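Local coordinates for Bis(5'-nucleosyl)-tetraphosphatase [asymmetrical] (PDB 1KTG), which hydrolyses diadenosine tetraphosphate asymmetrically to AMP and ATP, using divalent metal ions such as magnesium, at residues Glu68-Thr73 against Tyr87-Leu92; Ala6-Tyr11 against Glu62-His67. One frame throughout, in Å; residues are numbered along the deposited sequence.

Contact 1: residues Glu68-Thr73 against Tyr87-Leu92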
loop_
_atom_site.group_PDB
_atom_site.type_symbol
_atom_site.label_atom_id
_atom_site.label_comp_id
_atom_site.label_asym_id
_atom_site.label_seq_id
_atom_site.Cartn_x
_atom_site.Cartn_y
_atom_site.Cartn_z
ATOM N N GLU A 68 -10.076 -9.226 -2.911
ATOM C CA GLU A 68 -10.835 -9.046 -1.666
ATOM C C GLU A 68 -10.536 -10.082 -0.598
ATOM O O GLU A 68 -10.726 -9.812 0.592
ATOM C CB GLU A 68 -12.330 -8.997 -1.964
ATOM C CG GLU A 68 -12.624 -7.973 -3.036
ATOM C CD GLU A 68 -14.083 -7.618 -3.174
ATOM O OE1 GLU A 68 -14.902 -8.021 -2.308
ATOM O OE2 GLU A 68 -14.394 -6.914 -4.163
ATOM N N ASP A 69 -10.053 -11.253 -1.015
ATOM C CA ASP A 69 -9.711 -12.317 -0.074
ATOM C C ASP A 69 -8.281 -12.231 0.429
ATOM O O ASP A 69 -7.790 -13.188 1.037
ATOM C CB ASP A 69 -9.884 -13.685 -0.729
ATOM N N CYS A 70 -7.593 -11.128 0.148
ATOM C CA CYS A 70 -6.234 -10.976 0.641
ATOM C C CYS A 70 -6.093 -9.622 1.315
ATOM O O CYS A 70 -5.848 -8.604 0.666
ATOM C CB CYS A 70 -5.206 -11.145 -0.466
ATOM S SG CYS A 70 -3.499 -11.056 0.116
ATOM N N HIS A 71 -6.303 -9.613 2.625
ATOM C CA HIS A 71 -6.189 -8.387 3.394
ATOM C C HIS A 71 -5.576 -8.681 4.737
ATOM O O HIS A 71 -5.651 -9.807 5.224
ATOM C CB HIS A 71 -7.538 -7.680 3.547
ATOM C CG HIS A 71 -8.573 -8.444 4.332
ATOM N ND1 HIS A 71 -8.747 -8.279 5.691
ATOM C CD2 HIS A 71 -9.531 -9.316 3.935
ATOM C CE1 HIS A 71 -9.749 -9.040 6.101
ATOM N NE2 HIS A 71 -10.242 -9.683 5.054
ATOM N N GLU A 72 -4.949 -7.668 5.316
ATOM C CA GLU A 72 -4.315 -7.788 6.622
ATOM C C GLU A 72 -4.288 -6.402 7.252
ATOM O O GLU A 72 -4.232 -5.388 6.546
ATOM C CB GLU A 72 -2.903 -8.333 6.455
ATOM C CG GLU A 72 -2.027 -8.244 7.686
ATOM C CD GLU A 72 -2.479 -9.166 8.776
ATOM O OE1 GLU A 72 -1.820 -10.218 8.980
ATOM O OE2 GLU A 72 -3.491 -8.830 9.428
ATOM N N THR A 73 -4.325 -6.344 8.578
ATOM C CA THR A 73 -4.301 -5.056 9.263
ATOM C C THR A 73 -3.090 -4.929 10.171
ATOM O O THR A 73 -2.793 -5.825 10.957
ATOM C CB THR A 73 -5.589 -4.860 10.064
ATOM O OG1 THR A 73 -6.725 -4.963 9.192
ATOM C CG2 THR A 73 -5.677 -3.443 10.629
ATOM N N TYR A 87 -4.916 -3.151 4.880
ATOM C CA TYR A 87 -4.476 -3.220 3.482
ATOM C C TYR A 87 -5.102 -4.403 2.749
ATOM O O TYR A 87 -5.180 -5.503 3.288
ATOM C CB TYR A 87 -2.957 -3.458 3.402
ATOM C CG TYR A 87 -2.090 -2.294 3.803
ATOM C CD1 TYR A 87 -1.554 -2.210 5.080
ATOM C CD2 TYR A 87 -1.769 -1.306 2.892
ATOM C CE1 TYR A 87 -0.748 -1.155 5.444
ATOM C CE2 TYR A 87 -0.959 -0.252 3.243
ATOM C CZ TYR A 87 -0.456 -0.175 4.515
ATOM O OH TYR A 87 0.356 0.878 4.857
ATOM N N TRP A 88 -5.508 -4.152 1.510
ATOM C CA TRP A 88 -5.891 -5.193 0.564
ATOM C C TRP A 88 -4.819 -5.262 -0.531
ATOM O O TRP A 88 -4.223 -4.256 -0.885
ATOM C CB TRP A 88 -7.216 -4.863 -0.114
ATOM C CG TRP A 88 -8.466 -5.126 0.656
ATOM C CD1 TRP A 88 -9.241 -6.261 0.619
ATOM C CD2 TRP A 88 -9.159 -4.204 1.502
ATOM N NE1 TRP A 88 -10.341 -6.111 1.424
ATOM C CE2 TRP A 88 -10.315 -4.858 1.981
ATOM C CE3 TRP A 88 -8.904 -2.898 1.933
ATOM C CZ2 TRP A 88 -11.217 -4.241 2.849
ATOM C CZ3 TRP A 88 -9.804 -2.291 2.788
ATOM C CH2 TRP A 88 -10.942 -2.965 3.239
ATOM N N LEU A 89 -4.575 -6.460 -1.060
ATOM C CA LEU A 89 -3.642 -6.652 -2.173
ATOM C C LEU A 89 -4.368 -6.294 -3.484
ATOM O O LEU A 89 -5.519 -6.636 -3.667
ATOM C CB LEU A 89 -3.147 -8.106 -2.185
ATOM C CG LEU A 89 -2.092 -8.486 -3.225
ATOM C CD1 LEU A 89 -0.776 -7.746 -2.987
ATOM C CD2 LEU A 89 -1.868 -9.988 -3.258
ATOM N N ALA A 90 -3.697 -5.595 -4.392
ATOM C CA ALA A 90 -4.329 -5.155 -5.628
ATOM C C ALA A 90 -3.339 -5.137 -6.783
ATOM O O ALA A 90 -2.256 -4.557 -6.673
ATOM C CB ALA A 90 -4.920 -3.776 -5.434
ATOM N N LYS A 91 -3.722 -5.752 -7.893
ATOM C CA LYS A 91 -2.864 -5.815 -9.059
ATOM C C LYS A 91 -3.098 -4.635 -9.987
ATOM O O LYS A 91 -4.227 -4.371 -10.376
ATOM C CB LYS A 91 -3.125 -7.085 -9.846
ATOM C CG LYS A 91 -2.269 -7.228 -11.089
ATOM C CD LYS A 91 -2.437 -8.585 -11.742
ATOM C CE LYS A 91 -1.516 -8.743 -12.937
ATOM N NZ LYS A 91 -1.647 -10.101 -13.533
ATOM N N LEU A 92 -2.022 -3.935 -10.330
ATOM C CA LEU A 92 -2.076 -2.901 -11.358
ATOM C C LEU A 92 -1.979 -3.642 -12.686
ATOM O O LEU A 92 -0.918 -4.113 -13.057
ATOM C CB LEU A 92 -0.930 -1.912 -11.199
ATOM C CG LEU A 92 -0.944 -0.722 -12.168
ATOM C CD1 LEU A 92 -2.133 0.189 -11.900
ATOM C CD2 LEU A 92 0.365 0.052 -12.047
HETATM O O HOH W 1 -12.368 -8.215 1.847
#
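Glu-68 O reaches the indole of Trp-88 through a water. The water donates to Glu-68 O at 2.6 Å and accepts from Trp-88 NE1, and it lies in the indole plane at its edge. Cys-70 O accepts from Leu-89 N at 3.0 Å. Cys-70 SG rests against Leu-89 CB at 3.8 Å. His-71 forms a non-hydrogen-bonded pair with Trp-88. His-71 CB sits over one face of the indole, a CH-pi contact 3.9 Å from the five-membered ring centroid. CG of His-71 stands between the backbone N and carbonyl carbon (chi1 64°), which brings the imidazole alongside the indole, planes oblique at 44°. These strands form the antiparallel hairpin of 64-78 and 81-92 in the mixed sheet of the Nudix fold. Trp-46 meets the Trp-88 ring edge-to-face. A leucine in place of Trp-88 would probably leave the water without its N-H donor and His-71 CB without a ring face to lie on. Glu-72 and Tyr-87 are a hydrogen-bonded pair: Glu-72 N donates to Tyr-87 O at 3.0 Å, and Tyr-87 N to Glu-72 O at 2.9 Å. The Glu-72 carboxylate curls along its own strand, and OE2 accepts from Thr-73 N through its anti lone pair.

Contact 2: residues Ala6-Tyr11 against Glu62-His67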
loop_
_atom_site.group_PDB
_atom_site.type_symbol
_atom_site.label_atom_id
_atom_site.label_comp_id
_atom_site.label_asym_id
_atom_site.label_seq_id
_atom_site.Cartn_x
_atom_site.Cartn_y
_atom_site.Cartn_z
ATOM N N ALA A 6 -6.416 2.970 5.995
ATOM C CA ALA A 6 -6.424 1.848 5.075
ATOM C C ALA A 6 -5.690 2.194 3.800
ATOM O O ALA A 6 -5.509 3.359 3.466
ATOM C CB ALA A 6 -7.831 1.464 4.755
ATOM N N GLY A 7 -5.293 1.161 3.070
ATOM C CA GLY A 7 -4.623 1.368 1.814
ATOM C C GLY A 7 -4.614 0.116 0.984
ATOM O O GLY A 7 -5.270 -0.872 1.307
ATOM N N LEU A 8 -3.852 0.169 -0.098
ATOM C CA LEU A 8 -3.753 -0.931 -1.024
ATOM C C LEU A 8 -2.291 -1.263 -1.274
ATOM O O LEU A 8 -1.491 -0.384 -1.571
ATOM C CB LEU A 8 -4.425 -0.565 -2.354
ATOM C CG LEU A 8 -5.938 -0.310 -2.314
ATOM C CD1 LEU A 8 -6.483 0.011 -3.685
ATOM C CD2 LEU A 8 -6.685 -1.481 -1.691
ATOM N N VAL A 9 -1.945 -2.529 -1.084
ATOM C CA VAL A 9 -0.626 -3.016 -1.445
ATOM C C VAL A 9 -0.743 -3.270 -2.940
ATOM O O VAL A 9 -1.287 -4.276 -3.375
ATOM C CB VAL A 9 -0.249 -4.288 -0.682
ATOM C CG1 VAL A 9 1.048 -4.905 -1.242
ATOM C CG2 VAL A 9 -0.070 -3.978 0.793
ATOM N N ILE A 10 -0.307 -2.290 -3.716
ATOM C CA ILE A 10 -0.321 -2.392 -5.164
ATOM C C ILE A 10 0.881 -3.186 -5.643
ATOM O O ILE A 10 2.001 -2.944 -5.194
ATOM C CB ILE A 10 -0.217 -0.997 -5.779
ATOM C CG1 ILE A 10 -1.339 -0.077 -5.268
ATOM C CG2 ILE A 10 -0.174 -1.104 -7.308
ATOM C CD1 ILE A 10 -2.720 -0.528 -5.605
ATOM N N TYR A 11 0.646 -4.122 -6.557
ATOM C CA TYR A 11 1.734 -4.857 -7.189
ATOM C C TYR A 11 1.510 -4.895 -8.679
ATOM O O TYR A 11 0.395 -4.669 -9.177
ATOM C CB TYR A 11 1.858 -6.287 -6.655
ATOM C CG TYR A 11 0.809 -7.261 -7.160
ATOM C CD1 TYR A 11 1.104 -8.169 -8.169
ATOM C CD2 TYR A 11 -0.463 -7.290 -6.614
ATOM C CE1 TYR A 11 0.153 -9.069 -8.634
ATOM C CE2 TYR A 11 -1.419 -8.189 -7.066
ATOM C CZ TYR A 11 -1.111 -9.075 -8.074
ATOM O OH TYR A 11 -2.070 -9.977 -8.526
ATOM N N GLU A 62 -10.491 1.418 -11.423
ATOM C CA GLU A 62 -10.680 0.753 -12.701
ATOM C C GLU A 62 -9.378 0.171 -13.256
ATOM O O GLU A 62 -9.395 -0.723 -14.085
ATOM C CB GLU A 62 -11.267 1.745 -13.708
ATOM C CG GLU A 62 -12.648 2.305 -13.355
ATOM C CD GLU A 62 -12.683 3.159 -12.085
ATOM O OE1 GLU A 62 -11.798 4.012 -11.876
ATOM O OE2 GLU A 62 -13.621 2.976 -11.276
ATOM N N GLN A 63 -8.251 0.706 -12.799
ATOM C CA GLN A 63 -6.943 0.245 -13.237
ATOM C C GLN A 63 -6.462 -0.938 -12.407
ATOM O O GLN A 63 -5.404 -1.493 -12.668
ATOM C CB GLN A 63 -5.936 1.383 -13.085
ATOM C CG GLN A 63 -6.185 2.558 -13.993
ATOM C CD GLN A 63 -5.314 3.741 -13.630
ATOM O OE1 GLN A 63 -5.647 4.512 -12.736
ATOM N NE2 GLN A 63 -4.191 3.875 -14.313
ATOM N N LEU A 64 -7.243 -1.320 -11.402
ATOM C CA LEU A 64 -6.822 -2.343 -10.458
ATOM C C LEU A 64 -7.717 -3.578 -10.431
ATOM O O LEU A 64 -8.908 -3.499 -10.693
ATOM C CB LEU A 64 -6.840 -1.756 -9.038
ATOM C CG LEU A 64 -5.900 -0.602 -8.713
ATOM C CD1 LEU A 64 -6.167 -0.139 -7.280
ATOM C CD2 LEU A 64 -4.454 -1.024 -8.901
ATOM N N THR A 65 -7.108 -4.715 -10.108
ATOM C CA THR A 65 -7.836 -5.929 -9.763
ATOM C C THR A 65 -7.550 -6.141 -8.278
ATOM O O THR A 65 -6.464 -6.599 -7.902
ATOM C CB THR A 65 -7.356 -7.152 -10.566
ATOM O OG1 THR A 65 -7.673 -6.984 -11.954
ATOM C CG2 THR A 65 -8.148 -8.393 -10.174
ATOM N N ILE A 66 -8.505 -5.778 -7.431
ATOM C CA ILE A 66 -8.311 -5.871 -5.986
ATOM C C ILE A 66 -8.718 -7.252 -5.513
ATOM O O ILE A 66 -9.809 -7.720 -5.813
ATOM C CB ILE A 66 -9.131 -4.797 -5.251
ATOM C CG1 ILE A 66 -8.742 -3.409 -5.753
ATOM C CG2 ILE A 66 -8.872 -4.897 -3.757
ATOM C CD1 ILE A 66 -9.529 -2.277 -5.154
ATOM N N HIS A 67 -7.822 -7.911 -4.795
ATOM C CA HIS A 67 -8.078 -9.253 -4.284
ATOM C C HIS A 67 -8.753 -9.143 -2.927
ATOM O O HIS A 67 -8.086 -8.995 -1.912
ATOM C CB HIS A 67 -6.765 -10.010 -4.153
ATOM C CG HIS A 67 -5.984 -10.080 -5.427
ATOM N ND1 HIS A 67 -6.533 -10.513 -6.615
ATOM C CD2 HIS A 67 -4.699 -9.758 -5.701
ATOM C CE1 HIS A 67 -5.616 -10.457 -7.565
ATOM N NE2 HIS A 67 -4.494 -10.003 -7.034
#
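Tyr-11 OH and His-67 NE2 form a hydrogen bond of 2.8 Å. NE2 lies close to the plane of the tyrosine ring, at its edge. The rings meet at their rims, planes 31° apart, without stacking. Well away from this polar pair, on the side of helix 45-57, methyl groups meet. Leu-8 CD1 touches Leu-64 CD1 at 3.6 Å and Ile-66 CD1 at 4.1 Å. Ile-10 CD1 meets both methyls of Leu-64, the nearer being CD2 at 3.8 Å. Ile-10 and Leu-64 cross at about a right angle, as do Leu-8 and Ile-66. The strands are not paired here: their axes come no closer than 8.9 Å and cross at 126°. Direct contact is through side chains, and strand 81-92 runs between, its backbone bonded to both strands. In this Nudix fold, strands 3-14 and 64-78 belong to the same mixed sheet, both neighbours of 81-92; 64-67 follows the 3-10 segment at 62-63. With chi1 at 75°, the Tyr-11 ring is swung over its own backbone, which carries the hydroxyl to the imidazole. Thr-65 O lies over the centre of one face of that imidazole, 3.9 Å above its plane, and the ring of Phe-138 also meets His-67. Outside the methyl cluster, Trp-46 of helix 45-57 touches Ile-66, and Thr-53 touches Leu-8. Leu-135 of helix 122-137 packs on Tyr-11.

How the contacts relate
The centres of the two contacts are about 7 Å apart, on the same side of the chain's centre. In sequence, both segments of contact 2 precede those of contact 1. Both use strand 64-78: contact 2 takes its beginning, and contact 1 takes the part after the corner at 68-69. Strand 81-92 lies between 3-14, its parallel neighbour, and 64-78, its antiparallel one. Backbone bonds probably join the two contacts, Leu-92 N to Tyr-11 O at 2.8 Å and His-67 N to Leu-89 O at 2.9 Å. The first ties strand 81-92 to 3-14; the second continues the pairing of 64-78 with 81-92. The side chain of Tyr-87 in contact 1 lies about 6 Å from the bound AMP.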